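Local coordinates for ruler protein (Pseudomonas aeruginosa, PDB 5CUK) that is a type III secretion ruler protein, probably sensing needle length, of which this is the C-terminal, probably substrate-specificity-switch, domain, at residues L14-D19 / L38-P43; G68-L73 / L95-Q100. All blocks are in the same frame, centred on the assembly; numbering follows the deposited sequence.

Contact 1 (L14-D19 / L38-P43)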
ATOM      1  N   LEU A  14       4.509   9.319  -0.878  1.00 41.32           N
ATOM      2  CA  LEU A  14       5.255   8.066  -0.876  1.00 42.75           C
ATOM      3  C   LEU A  14       5.679   7.717   0.530  1.00 40.71           C
ATOM      4  O   LEU A  14       5.397   6.627   1.022  1.00 40.13           O
ATOM      5  CB  LEU A  14       6.482   8.156  -1.772  1.00 43.64           C
ATOM      6  CG  LEU A  14       7.374   6.931  -1.792  1.00 43.13           C
ATOM      7  CD1 LEU A  14       6.550   5.750  -2.213  1.00 47.60           C
ATOM      8  CD2 LEU A  14       8.525   7.134  -2.760  1.00 41.57           C
ATOM      9  N   ALA A  15       6.332   8.664   1.194  1.00 40.84           N
ATOM     10  CA  ALA A  15       6.793   8.434   2.558  1.00 41.92           C
ATOM     11  C   ALA A  15       5.662   7.948   3.488  1.00 39.32           C
ATOM     12  O   ALA A  15       5.818   6.937   4.169  1.00 44.19           O
ATOM     13  CB  ALA A  15       7.440   9.705   3.110  1.00 39.53           C
ATOM     14  N   ARG A  16       4.527   8.632   3.507  1.00 38.00           N
ATOM     15  CA  ARG A  16       3.486   8.319   4.477  1.00 44.04           C
ATOM     16  C   ARG A  16       2.870   6.973   4.118  1.00 43.87           C
ATOM     17  O   ARG A  16       2.618   6.138   4.982  1.00 44.78           O
ATOM     18  CB  ARG A  16       2.432   9.425   4.534  1.00 46.46           C
ATOM     19  CG  ARG A  16       1.232   9.114   5.452  1.00 49.27           C
ATOM     20  CD  ARG A  16       1.480   9.366   6.959  1.00 56.71           C
ATOM     21  NE  ARG A  16       0.524   8.612   7.795  1.00 56.56           N
ATOM     22  CZ  ARG A  16       0.812   7.473   8.433  1.00 62.39           C
ATOM     23  NH1 ARG A  16       2.032   6.965   8.368  1.00 63.11           N
ATOM     24  NH2 ARG A  16      -0.112   6.834   9.148  1.00 66.61           N
ATOM     25  N   LEU A  17       2.700   6.754   2.825  1.00 37.46           N
ATOM     26  CA  LEU A  17       2.178   5.517   2.316  1.00 40.07           C
ATOM     27  C   LEU A  17       3.045   4.318   2.719  1.00 44.67           C
ATOM     28  O   LEU A  17       2.527   3.298   3.211  1.00 41.76           O
ATOM     29  CB  LEU A  17       2.050   5.604   0.803  1.00 35.65           C
ATOM     30  CG  LEU A  17       1.230   4.529   0.129  1.00 45.86           C
ATOM     31  CD1 LEU A  17       0.036   4.141   0.978  1.00 42.43           C
ATOM     32  CD2 LEU A  17       0.781   5.038  -1.189  1.00 39.35           C
ATOM     33  N   LEU A  18       4.359   4.443   2.526  1.00 42.37           N
ATOM     34  CA  LEU A  18       5.287   3.367   2.840  1.00 37.69           C
ATOM     35  C   LEU A  18       5.239   3.061   4.321  1.00 40.93           C
ATOM     36  O   LEU A  18       5.130   1.911   4.711  1.00 41.63           O
ATOM     37  CB  LEU A  18       6.717   3.720   2.405  1.00 37.33           C
ATOM     38  CG  LEU A  18       7.011   3.752   0.891  1.00 37.21           C
ATOM     39  CD1 LEU A  18       8.495   3.940   0.625  1.00 32.00           C
ATOM     40  CD2 LEU A  18       6.566   2.445   0.200  1.00 38.62           C
ATOM     41  N   ASP A  19       5.334   4.093   5.148  1.00 41.46           N
ATOM     42  CA  ASP A  19       5.172   3.936   6.579  1.00 41.24           C
ATOM     43  C   ASP A  19       3.835   3.225   6.950  1.00 44.52           C
ATOM     44  O   ASP A  19       3.821   2.283   7.744  1.00 41.02           O
ATOM     45  CB  ASP A  19       5.274   5.301   7.242  1.00 41.28           C
ATOM     46  CG  ASP A  19       5.299   5.218   8.753  1.00 52.66           C
ATOM     47  OD1 ASP A  19       6.040   4.385   9.324  1.00 55.53           O
ATOM     48  OD2 ASP A  19       4.575   6.011   9.379  1.00 60.95           O
ATOM     49  N   LEU A  38      -6.201   0.025   7.338  1.00 41.38           N
ATOM     50  CA  LEU A  38      -6.240   1.306   8.024  1.00 41.93           C
ATOM     51  C   LEU A  38      -6.596   2.394   7.015  1.00 45.51           C
ATOM     52  O   LEU A  38      -6.240   2.293   5.835  1.00 41.02           O
ATOM     53  CB  LEU A  38      -4.888   1.602   8.680  1.00 42.54           C
ATOM     54  CG  LEU A  38      -4.813   2.683   9.761  1.00 46.48           C
ATOM     55  CD1 LEU A  38      -5.280   2.139  11.096  1.00 40.16           C
ATOM     56  CD2 LEU A  38      -3.404   3.271   9.875  1.00 48.93           C
ATOM     57  N   GLN A  39      -7.284   3.441   7.457  1.00 45.31           N
ATOM     58  CA  GLN A  39      -7.371   4.614   6.605  1.00 47.49           C
ATOM     59  C   GLN A  39      -6.242   5.593   6.940  1.00 49.26           C
ATOM     60  O   GLN A  39      -5.961   5.887   8.115  1.00 48.55           O
ATOM     61  CB  GLN A  39      -8.717   5.314   6.723  1.00 50.48           C
ATOM     62  CG  GLN A  39      -8.854   6.430   5.700  1.00 52.62           C
ATOM     63  CD  GLN A  39     -10.187   7.132   5.768  1.00 57.29           C
ATOM     64  OE1 GLN A  39     -10.476   7.832   6.736  1.00 58.36           O
ATOM     65  NE2 GLN A  39     -11.010   6.947   4.741  1.00 58.12           N
ATOM     66  N   VAL A  40      -5.603   6.085   5.885  1.00 44.60           N
ATOM     67  CA  VAL A  40      -4.511   7.034   5.998  1.00 44.85           C
ATOM     68  C   VAL A  40      -4.813   8.328   5.232  1.00 44.23           C
ATOM     69  O   VAL A  40      -5.343   8.266   4.136  1.00 44.09           O
ATOM     70  CB  VAL A  40      -3.224   6.430   5.446  1.00 41.25           C
ATOM     71  CG1 VAL A  40      -2.050   7.250   5.881  1.00 51.03           C
ATOM     72  CG2 VAL A  40      -3.094   4.971   5.910  1.00 48.67           C
ATOM     73  N   ARG A  41      -4.483   9.487   5.801  1.00 42.68           N
ATOM     74  CA  ARG A  41      -4.509  10.723   5.013  1.00 51.55           C
ATOM     75  C   ARG A  41      -3.137  10.927   4.382  1.00 49.60           C
ATOM     76  O   ARG A  41      -2.100  10.938   5.060  1.00 54.18           O
ATOM     77  CB  ARG A  41      -4.903  11.951   5.853  1.00 60.00           C
ATOM     78  CG  ARG A  41      -4.136  12.085   7.167  1.00 71.58           C
ATOM     79  CD  ARG A  41      -3.982  13.550   7.635  1.00 82.99           C
ATOM     80  NE  ARG A  41      -3.347  13.620   8.956  1.00 86.96           N
ATOM     81  CZ  ARG A  41      -2.418  14.510   9.304  1.00 88.32           C
ATOM     82  NH1 ARG A  41      -2.012  15.427   8.432  1.00 91.14           N
ATOM     83  NH2 ARG A  41      -1.894  14.483  10.525  1.00 87.92           N
ATOM     84  N   LEU A  42      -3.125  11.020   3.065  1.00 46.08           N
ATOM     85  CA  LEU A  42      -1.909  11.412   2.381  1.00 47.85           C
ATOM     86  C   LEU A  42      -2.013  12.929   2.180  1.00 49.14           C
ATOM     87  O   LEU A  42      -3.100  13.435   1.898  1.00 49.04           O
ATOM     88  CB  LEU A  42      -1.741  10.627   1.076  1.00 46.81           C
ATOM     89  CG  LEU A  42      -1.798   9.102   1.289  1.00 45.80           C
ATOM     90  CD1 LEU A  42      -1.748   8.382  -0.032  1.00 40.71           C
ATOM     91  CD2 LEU A  42      -0.674   8.615   2.200  1.00 42.33           C
ATOM     92  N   PRO A  43      -0.905  13.663   2.390  1.00 49.80           N
ATOM     93  CA  PRO A  43      -0.967  15.125   2.423  1.00 46.16           C
ATOM     94  C   PRO A  43      -1.686  15.690   1.217  1.00 51.74           C
ATOM     95  O   PRO A  43      -2.590  16.514   1.384  1.00 53.91           O
ATOM     96  CB  PRO A  43       0.498  15.540   2.415  1.00 48.59           C
ATOM     97  CG  PRO A  43       1.214  14.414   2.990  1.00 44.41           C
ATOM     98  CD  PRO A  43       0.471  13.180   2.569  1.00 47.44           C
TER
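R16 of helix 11-29 lies across L42 and V40 of strand 35-42, the outermost strand on this side of the sheet, and the two segments run nearly antiparallel (165°). Its stem packs on the leucine, and the start of its guanidinium lies obliquely on the valine. With CG anti to the backbone N (chi1 175°), the CG methylene stands 3.8 Å from L42 CD2. The bend at chi2 (81°) then carries NE to 3.5 Å from V40 CG1. CG also lies 3.8 Å from the backbone O of R41. A partly exposed arginine suits this border because CB and CG supply an apolar stem, while the guanidinium continues over the valine methyl.

L17 is buried and also touches V50 on the next strand. Its CB is 4.3 Å from L42 CD2, and the same methyl stands 3.9 Å from L17 N, filling the groove between R16 and L17. Branched V40, which also touches A20 further along the helix, and leucine at 42 suit a strand face turned to a helix, where compact apolar groups are wanted.

At D19, nearly one turn on from R16, the arginine's charge finds its partner: NH1 of R16 meets OD2 of D19 at 2.9 Å, with the carboxylate carbon in the guanidinium plane, at its edge. No hydrogen bond joins the two segments, whose contact is therefore held by dispersion and the hydrophobic effect, while the R16-D19 salt bridge probably steadies the guanidinium over the valine and, with it, the stem on the leucine.

Contact 2 (G68-L73 / L95-Q100)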
ATOM      1  N   GLY A  68      -9.008  10.500  -8.859  1.00 41.73           N
ATOM      2  CA  GLY A  68      -7.817  11.232  -9.227  1.00 39.50           C
ATOM      3  C   GLY A  68      -6.562  10.811  -8.486  1.00 41.44           C
ATOM      4  O   GLY A  68      -5.494  10.712  -9.084  1.00 36.83           O
ATOM      5  N   SER A  69      -6.675  10.560  -7.183  1.00 42.52           N
ATOM      6  CA  SER A  69      -5.555   9.984  -6.448  1.00 42.62           C
ATOM      7  C   SER A  69      -5.183   8.641  -7.082  1.00 41.46           C
ATOM      8  O   SER A  69      -4.001   8.313  -7.240  1.00 38.19           O
ATOM      9  CB  SER A  69      -5.892   9.810  -4.970  1.00 45.79           C
ATOM     10  OG  SER A  69      -6.153  11.060  -4.362  1.00 41.37           O
ATOM     11  N   LEU A  70      -6.191   7.883  -7.494  1.00 41.90           N
ATOM     12  CA  LEU A  70      -5.907   6.605  -8.160  1.00 41.03           C
ATOM     13  C   LEU A  70      -5.016   6.814  -9.368  1.00 43.86           C
ATOM     14  O   LEU A  70      -4.007   6.127  -9.517  1.00 40.61           O
ATOM     15  CB  LEU A  70      -7.188   5.887  -8.581  1.00 41.19           C
ATOM     16  CG  LEU A  70      -7.157   4.399  -8.212  1.00 48.86           C
ATOM     17  CD1 LEU A  70      -6.407   4.225  -6.904  1.00 46.29           C
ATOM     18  CD2 LEU A  70      -8.557   3.772  -8.138  1.00 49.58           C
ATOM     19  N   ALA A  71      -5.375   7.789 -10.211  1.00 41.07           N
ATOM     20  CA  ALA A  71      -4.640   8.007 -11.436  1.00 41.96           C
ATOM     21  C   ALA A  71      -3.179   8.283 -11.116  1.00 40.03           C
ATOM     22  O   ALA A  71      -2.289   7.821 -11.817  1.00 44.85           O
ATOM     23  CB  ALA A  71      -5.238   9.162 -12.230  1.00 44.82           C
ATOM     24  N   LEU A  72      -2.931   9.024 -10.047  1.00 37.21           N
ATOM     25  CA  LEU A  72      -1.576   9.300  -9.650  1.00 38.42           C
ATOM     26  C   LEU A  72      -0.884   8.023  -9.188  1.00 44.06           C
ATOM     27  O   LEU A  72       0.305   7.824  -9.460  1.00 44.37           O
ATOM     28  CB  LEU A  72      -1.559  10.337  -8.541  1.00 42.15           C
ATOM     29  CG  LEU A  72      -1.977  11.751  -8.958  1.00 41.42           C
ATOM     30  CD1 LEU A  72      -1.974  12.650  -7.747  1.00 34.52           C
ATOM     31  CD2 LEU A  72      -1.030  12.264 -10.007  1.00 38.84           C
ATOM     32  N   LEU A  73      -1.620   7.149  -8.502  1.00 37.73           N
ATOM     33  CA  LEU A  73      -1.001   5.904  -8.035  1.00 43.55           C
ATOM     34  C   LEU A  73      -0.625   5.004  -9.216  1.00 41.89           C
ATOM     35  O   LEU A  73       0.481   4.474  -9.268  1.00 39.27           O
ATOM     36  CB  LEU A  73      -1.938   5.165  -7.062  1.00 40.30           C
ATOM     37  CG  LEU A  73      -2.266   5.959  -5.787  1.00 36.76           C
ATOM     38  CD1 LEU A  73      -3.359   5.250  -4.973  1.00 43.77           C
ATOM     39  CD2 LEU A  73      -1.014   6.153  -4.959  1.00 39.43           C
ATOM     40  N   LEU A  95       0.693  -5.869  -5.827  1.00 35.66           N
ATOM     41  CA  LEU A  95       0.126  -4.538  -5.636  1.00 34.11           C
ATOM     42  C   LEU A  95      -1.093  -4.328  -6.500  1.00 35.63           C
ATOM     43  O   LEU A  95      -1.045  -4.545  -7.695  1.00 39.32           O
ATOM     44  CB  LEU A  95       1.163  -3.461  -5.967  1.00 34.14           C
ATOM     45  CG  LEU A  95       0.635  -2.030  -5.909  1.00 36.11           C
ATOM     46  CD1 LEU A  95       0.247  -1.679  -4.488  1.00 33.59           C
ATOM     47  CD2 LEU A  95       1.651  -1.025  -6.467  1.00 38.05           C
ATOM     48  N   THR A  96      -2.193  -3.922  -5.889  1.00 33.15           N
ATOM     49  CA  THR A  96      -3.399  -3.618  -6.632  1.00 41.65           C
ATOM     50  C   THR A  96      -4.054  -2.301  -6.148  1.00 40.96           C
ATOM     51  O   THR A  96      -3.800  -1.846  -5.018  1.00 36.51           O
ATOM     52  CB  THR A  96      -4.414  -4.753  -6.513  1.00 40.60           C
ATOM     53  OG1 THR A  96      -4.696  -4.964  -5.132  1.00 42.99           O
ATOM     54  CG2 THR A  96      -3.855  -6.052  -7.093  1.00 42.46           C
ATOM     55  N   PHE A  97      -4.897  -1.715  -7.003  1.00 42.18           N
ATOM     56  CA  PHE A  97      -5.616  -0.474  -6.698  1.00 40.01           C
ATOM     57  C   PHE A  97      -7.133  -0.633  -6.789  1.00 43.72           C
ATOM     58  O   PHE A  97      -7.649  -1.398  -7.596  1.00 47.63           O
ATOM     59  CB  PHE A  97      -5.142   0.641  -7.623  1.00 42.19           C
ATOM     60  CG  PHE A  97      -3.685   0.882  -7.540  1.00 42.80           C
ATOM     61  CD1 PHE A  97      -3.134   1.448  -6.406  1.00 41.68           C
ATOM     62  CD2 PHE A  97      -2.846   0.507  -8.574  1.00 46.99           C
ATOM     63  CE1 PHE A  97      -1.766   1.641  -6.299  1.00 41.17           C
ATOM     64  CE2 PHE A  97      -1.480   0.702  -8.473  1.00 47.60           C
ATOM     65  CZ  PHE A  97      -0.942   1.271  -7.332  1.00 42.96           C
ATOM     66  N   ASN A  98      -7.840   0.092  -5.936  1.00 40.55           N
ATOM     67  CA  ASN A  98      -9.283  -0.045  -5.774  1.00 46.83           C
ATOM     68  C   ASN A  98      -9.881   1.356  -5.675  1.00 51.69           C
ATOM     69  O   ASN A  98      -9.173   2.299  -5.310  1.00 46.20           O
ATOM     70  CB  ASN A  98      -9.587  -0.854  -4.508  1.00 49.18           C
ATOM     71  CG  ASN A  98     -10.981  -1.477  -4.495  1.00 54.65           C
ATOM     72  OD1 ASN A  98     -11.455  -2.000  -5.507  1.00 54.42           O
ATOM     73  ND2 ASN A  98     -11.637  -1.434  -3.325  1.00 53.07           N
ATOM     74  N   GLN A  99     -11.174   1.504  -5.960  1.00 55.30           N
ATOM     75  CA  GLN A  99     -11.823   2.792  -5.772  1.00 53.39           C
ATOM     76  C   GLN A  99     -12.484   2.891  -4.402  1.00 53.95           C
ATOM     77  O   GLN A  99     -12.996   1.919  -3.879  1.00 56.38           O
ATOM     78  CB  GLN A  99     -12.835   3.067  -6.881  1.00 58.15           C
ATOM     79  CG  GLN A  99     -12.806   4.539  -7.296  1.00 59.76           C
ATOM     80  CD  GLN A  99     -13.987   4.946  -8.174  1.00 68.90           C
ATOM     81  OE1 GLN A  99     -14.177   4.411  -9.271  1.00 73.38           O
ATOM     82  NE2 GLN A  99     -14.759   5.928  -7.713  1.00 71.53           N
ATOM     83  N   GLN A 100     -12.458   4.091  -3.825  1.00 58.03           N
ATOM     84  CA  GLN A 100     -12.814   4.271  -2.418  1.00 62.03           C
ATOM     85  C   GLN A 100     -14.145   3.619  -2.029  1.00 59.20           C
ATOM     86  O   GLN A 100     -14.172   2.610  -1.304  1.00 64.99           O
ATOM     87  CB  GLN A 100     -12.840   5.769  -2.086  1.00 63.90           C
ATOM     88  CG  GLN A 100     -12.807   6.092  -0.584  1.00 64.84           C
ATOM     89  CD  GLN A 100     -11.613   5.465   0.151  1.00 63.89           C
ATOM     90  OE1 GLN A 100     -11.627   4.271   0.509  1.00 64.36           O
ATOM     91  NE2 GLN A 100     -10.573   6.273   0.384  1.00 55.16           N
TER
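F97 packs against L70 and L73 where helix 67-75 lies along strand 93-99, an edge of the mixed four-stranded sheet in this alpha/beta domain of the FliK hook-length-control family. The strand pairs in parallel with strand 59-65, and the chain passes from one to the other through helices 67-75 and 77-87, a beta-alpha-beta type of connection with two helices in the crossover. Helix 67-75 runs nearly antiparallel (168°) to strand 93-99.

Along the strand, L95 points to the helical side but belongs to the packing with L80 and L84 of helix 77-87. F97 comes next on that side, its CG anti to the carbonyl carbon (chi1 -57°), which carries the ring to L73. There CE1 of F97 lies 3.6 Å from L73 CB, and CZ is 4.0 Å from both CB and the backbone O of L73; the long ring of phenylalanine reaches from the strand to this helix residue. Its CB meets L70 CD1 at 3.9 Å, the two side chains lying alongside each other and pointing opposite ways. R77 and Q74 also touch F97, and its backbone N is hydrogen-bonded to a glycerol, probably from the crystallisation liquor.

The CB of N98 points away from the helix, as suits a polar residue on the exposed side, and ND2 makes a weak hydrogen bond to S64 OG. The contribution of N98 to this contact is its backbone. At Q99, whose flexible polar chain fits the rim, CG comes 4.4 Å from L70 CD2, the same methyl that lies 3.2 Å from N98 O.

How the contacts relate
Both contacts pack a helix against an outermost strand of the same four-stranded sheet, contact 1 on strand 35-42 and contact 2 on strand 93-99, with strands 46-54 and 59-65 between them. Their centres lie 13 Å apart, and their nearest atoms, about 4 Å apart, do not touch. Along the chain, the second segment of contact 1 comes before the first of contact 2. Helix 77-87 links them on the helical side, since it receives L14 and L18 from the first and L95 and F97 from the second. Contact 1 is largely buried, contact 2 nearer the surface; together they tie the helices of that face to both edges of the sheet, giving one small compact domain.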